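Local coordinates for acyl-coenzyme A oxidase acox-1.1 (PDB 5K3H), which catalyses the FAD-dependent desaturation of acyl-CoA thioesters to (2E)-enoyl-CoA, passing electrons to oxygen to form hydrogen peroxide, in the first step of peroxisomal beta-oxidation, at residues A546-V551 and D565-H570. Numbering follows the deposited sequence.
Sequences AFARRV and DLLHLH
One face of the Phe547 ring is covered by Leu567, whose CD1 sits over it, 4.2 Å from the ring centroid, in a CH-pi contact; near the plane of the same ring, at its edge, lie Leu566 CB and His570 CD2. This is an antiparallel helical hairpin, in which helix 520-553 turns back as helix 557-577 within the C-terminal helical region of the acyl-CoA oxidase, and it illustrates how two neighbouring helices can be joined by apolar packing without any hydrogen bond between the segments. The axes of the two segments come within 10.3 Å of each other, at 160° between their N-to-C directions, a spacing bridged chiefly by the Phe547 ring and the Leu567 side chain. With CG anti to the backbone N (chi1 -163°), Phe547 reaches across far enough for its CE2 to lie 3.8 Å from Leu567 CA, so the ring rests against the opposing backbone as well as its side chains. Leu567 runs alongside the ring, pointing the other way, and divides its methyls: CD1 goes to the ring, while CD2 packs 4.0 Å from Ala548 CA and more distantly meets Val551 CG2. Were Phe547 replaced by alanine, a gap would probably open between the helices, leaving Leu567 CD1 without its aromatic face and the His570 ring without this aromatic neighbour. All the touching residues are buried. Helix 338-367 adds further packing, with Ala353 touching Phe547 and Tyr352 touching Leu566, and Ile607 of helix 590-616 also meets Leu566; the hairpin is thus built into a larger helical bundle. The two aromatic rings meet obliquely, their planes at 55°, and their contact comes down to Phe547 CD2 and His570 CD2, 4.0 Å apart.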
ATOM      1  N   ALA B 546      -6.778  -9.599 -25.083  1.00 23.19           N
ATOM      2  CA  ALA B 546      -7.515  -8.397 -25.464  1.00 23.36           C
ATOM      3  C   ALA B 546      -6.566  -7.280 -25.892  1.00 23.21           C
ATOM      4  O   ALA B 546      -6.824  -6.575 -26.875  1.00 24.18           O
ATOM      5  CB  ALA B 546      -8.397  -7.939 -24.306  1.00 23.56           C
ATOM      6  N   PHE B 547      -5.432  -7.149 -25.207  1.00 21.17           N
ATOM      7  CA  PHE B 547      -4.429  -6.175 -25.614  1.00 20.47           C
ATOM      8  C   PHE B 547      -3.913  -6.490 -27.015  1.00 20.51           C
ATOM      9  O   PHE B 547      -3.819  -5.596 -27.868  1.00 20.45           O
ATOM     10  CB  PHE B 547      -3.296  -6.160 -24.584  1.00 20.59           C
ATOM     11  CG  PHE B 547      -2.410  -4.945 -24.648  1.00 20.85           C
ATOM     12  CD1 PHE B 547      -2.555  -3.993 -25.652  1.00 20.94           C
ATOM     13  CD2 PHE B 547      -1.363  -4.803 -23.752  1.00 20.35           C
ATOM     14  CE1 PHE B 547      -1.712  -2.889 -25.715  1.00 21.03           C
ATOM     15  CE2 PHE B 547      -0.513  -3.699 -23.818  1.00 20.70           C
ATOM     16  CZ  PHE B 547      -0.682  -2.751 -24.794  1.00 20.49           C
ATOM     17  N   ALA B 548      -3.541  -7.754 -27.264  1.00 21.59           N
ATOM     18  CA  ALA B 548      -3.056  -8.134 -28.591  1.00 22.11           C
ATOM     19  C   ALA B 548      -4.129  -7.931 -29.657  1.00 22.74           C
ATOM     20  O   ALA B 548      -3.842  -7.443 -30.757  1.00 21.66           O
ATOM     21  CB  ALA B 548      -2.589  -9.591 -28.580  1.00 22.08           C
ATOM     22  N   ARG B 549      -5.376  -8.279 -29.339  1.00 22.43           N
ATOM     23  CA  ARG B 549      -6.480  -8.081 -30.270  1.00 24.51           C
ATOM     24  C   ARG B 549      -6.587  -6.622 -30.685  1.00 24.39           C
ATOM     25  O   ARG B 549      -6.652  -6.308 -31.877  1.00 23.75           O
ATOM     26  CB  ARG B 549      -7.777  -8.544 -29.616  1.00 26.74           C
ATOM     27  CG  ARG B 549      -8.642  -9.502 -30.399  1.00 29.00           C
ATOM     28  CD  ARG B 549      -9.741 -10.064 -29.491  1.00 31.44           C
ATOM     29  NE  ARG B 549      -9.483 -11.446 -29.103  1.00 32.38           N
ATOM     30  CZ  ARG B 549      -9.361 -11.885 -27.856  1.00 33.33           C
ATOM     31  NH1 ARG B 549      -9.478 -11.058 -26.828  1.00 33.72           N
ATOM     32  NH2 ARG B 549      -9.128 -13.174 -27.640  1.00 33.85           N
ATOM     33  N   ARG B 550      -6.557  -5.709 -29.710  1.00 23.27           N
ATOM     34  CA  ARG B 550      -6.683  -4.285 -30.019  1.00 23.36           C
ATOM     35  C   ARG B 550      -5.566  -3.809 -30.941  1.00 24.19           C
ATOM     36  O   ARG B 550      -5.828  -3.097 -31.925  1.00 25.37           O
ATOM     37  CB  ARG B 550      -6.686  -3.457 -28.730  1.00 23.03           C
ATOM     38  CG  ARG B 550      -6.576  -1.952 -28.955  1.00 23.30           C
ATOM     39  CD  ARG B 550      -7.789  -1.401 -29.716  1.00 23.29           C
ATOM     40  NE  ARG B 550      -8.959  -1.459 -28.856  1.00 23.40           N
ATOM     41  CZ  ARG B 550      -9.475  -0.424 -28.207  1.00 23.15           C
ATOM     42  NH1 ARG B 550      -8.947   0.782 -28.339  1.00 23.07           N
ATOM     43  NH2 ARG B 550     -10.525  -0.598 -27.422  1.00 22.74           N
ATOM     44  N   VAL B 551      -4.320  -4.228 -30.672  1.00 22.78           N
ATOM     45  CA  VAL B 551      -3.198  -3.757 -31.481  1.00 24.02           C
ATOM     46  C   VAL B 551      -3.367  -4.167 -32.936  1.00 25.84           C
ATOM     47  O   VAL B 551      -3.093  -3.379 -33.847  1.00 27.40           O
ATOM     48  CB  VAL B 551      -1.867  -4.272 -30.912  1.00 23.67           C
ATOM     49  CG1 VAL B 551      -0.757  -3.974 -31.885  1.00 23.74           C
ATOM     50  CG2 VAL B 551      -1.582  -3.612 -29.580  1.00 23.23           C
ATOM     51  N   ASP B 565       4.984  -1.872 -29.179  1.00 20.04           N
ATOM     52  CA  ASP B 565       6.109  -1.826 -28.247  1.00 19.66           C
ATOM     53  C   ASP B 565       5.633  -2.048 -26.826  1.00 19.54           C
ATOM     54  O   ASP B 565       6.258  -2.789 -26.064  1.00 18.75           O
ATOM     55  CB  ASP B 565       6.837  -0.484 -28.315  1.00 19.80           C
ATOM     56  CG  ASP B 565       7.537  -0.269 -29.622  1.00 20.33           C
ATOM     57  OD1 ASP B 565       7.688  -1.252 -30.379  1.00 20.62           O
ATOM     58  OD2 ASP B 565       7.984   0.879 -29.867  1.00 20.22           O
ATOM     59  N   LEU B 566       4.546  -1.370 -26.438  1.00 18.05           N
ATOM     60  CA  LEU B 566       3.976  -1.567 -25.107  1.00 18.91           C
ATOM     61  C   LEU B 566       3.588  -3.014 -24.905  1.00 18.95           C
ATOM     62  O   LEU B 566       3.895  -3.601 -23.858  1.00 18.01           O
ATOM     63  CB  LEU B 566       2.725  -0.698 -24.901  1.00 18.73           C
ATOM     64  CG  LEU B 566       2.774   0.487 -23.950  1.00 19.45           C
ATOM     65  CD1 LEU B 566       1.392   0.877 -23.464  1.00 19.55           C
ATOM     66  CD2 LEU B 566       3.676   0.171 -22.798  1.00 19.40           C
ATOM     67  N   LEU B 567       2.933  -3.608 -25.916  1.00 20.03           N
ATOM     68  CA  LEU B 567       2.455  -4.984 -25.803  1.00 19.72           C
ATOM     69  C   LEU B 567       3.606  -5.962 -25.624  1.00 19.04           C
ATOM     70  O   LEU B 567       3.514  -6.897 -24.815  1.00 19.41           O
ATOM     71  CB  LEU B 567       1.653  -5.364 -27.043  1.00 20.47           C
ATOM     72  CG  LEU B 567       1.327  -6.861 -27.114  1.00 21.46           C
ATOM     73  CD1 LEU B 567       0.359  -7.349 -26.025  1.00 22.02           C
ATOM     74  CD2 LEU B 567       0.824  -7.184 -28.495  1.00 22.14           C
ATOM     75  N   HIS B 568       4.707  -5.746 -26.355  1.00 20.14           N
ATOM     76  CA  HIS B 568       5.862  -6.632 -26.238  1.00 19.72           C
ATOM     77  C   HIS B 568       6.507  -6.519 -24.875  1.00 19.21           C
ATOM     78  O   HIS B 568       7.027  -7.515 -24.358  1.00 19.16           O
ATOM     79  CB  HIS B 568       6.900  -6.339 -27.315  1.00 19.72           C
ATOM     80  CG  HIS B 568       6.646  -7.051 -28.597  1.00 19.50           C
ATOM     81  ND1 HIS B 568       5.857  -6.524 -29.601  1.00 20.01           N
ATOM     82  CD2 HIS B 568       7.009  -8.289 -29.006  1.00 19.53           C
ATOM     83  CE1 HIS B 568       5.783  -7.392 -30.593  1.00 20.27           C
ATOM     84  NE2 HIS B 568       6.469  -8.473 -30.255  1.00 20.18           N
ATOM     85  N   LEU B 569       6.530  -5.314 -24.296  1.00 17.43           N
ATOM     86  CA  LEU B 569       6.966  -5.172 -22.905  1.00 17.16           C
ATOM     87  C   LEU B 569       6.059  -5.957 -21.964  1.00 17.20           C
ATOM     88  O   LEU B 569       6.531  -6.706 -21.094  1.00 17.13           O
ATOM     89  CB  LEU B 569       6.972  -3.697 -22.508  1.00 16.84           C
ATOM     90  CG  LEU B 569       7.365  -3.355 -21.064  1.00 16.92           C
ATOM     91  CD1 LEU B 569       8.791  -3.844 -20.738  1.00 17.30           C
ATOM     92  CD2 LEU B 569       7.232  -1.870 -20.819  1.00 17.01           C
ATOM     93  N   HIS B 570       4.742  -5.811 -22.152  1.00 17.70           N
ATOM     94  CA  HIS B 570       3.761  -6.475 -21.304  1.00 17.95           C
ATOM     95  C   HIS B 570       3.957  -7.988 -21.305  1.00 18.21           C
ATOM     96  O   HIS B 570       4.064  -8.613 -20.241  1.00 18.10           O
ATOM     97  CB  HIS B 570       2.351  -6.087 -21.779  1.00 17.90           C
ATOM     98  CG  HIS B 570       1.236  -6.565 -20.892  1.00 17.83           C
ATOM     99  ND1 HIS B 570       1.101  -6.171 -19.579  1.00 18.08           N
ATOM    100  CD2 HIS B 570       0.179  -7.374 -21.150  1.00 18.15           C
ATOM    101  CE1 HIS B 570       0.028  -6.738 -19.057  1.00 17.94           C
ATOM    102  NE2 HIS B 570      -0.553  -7.468 -19.991  1.00 18.19           N
TER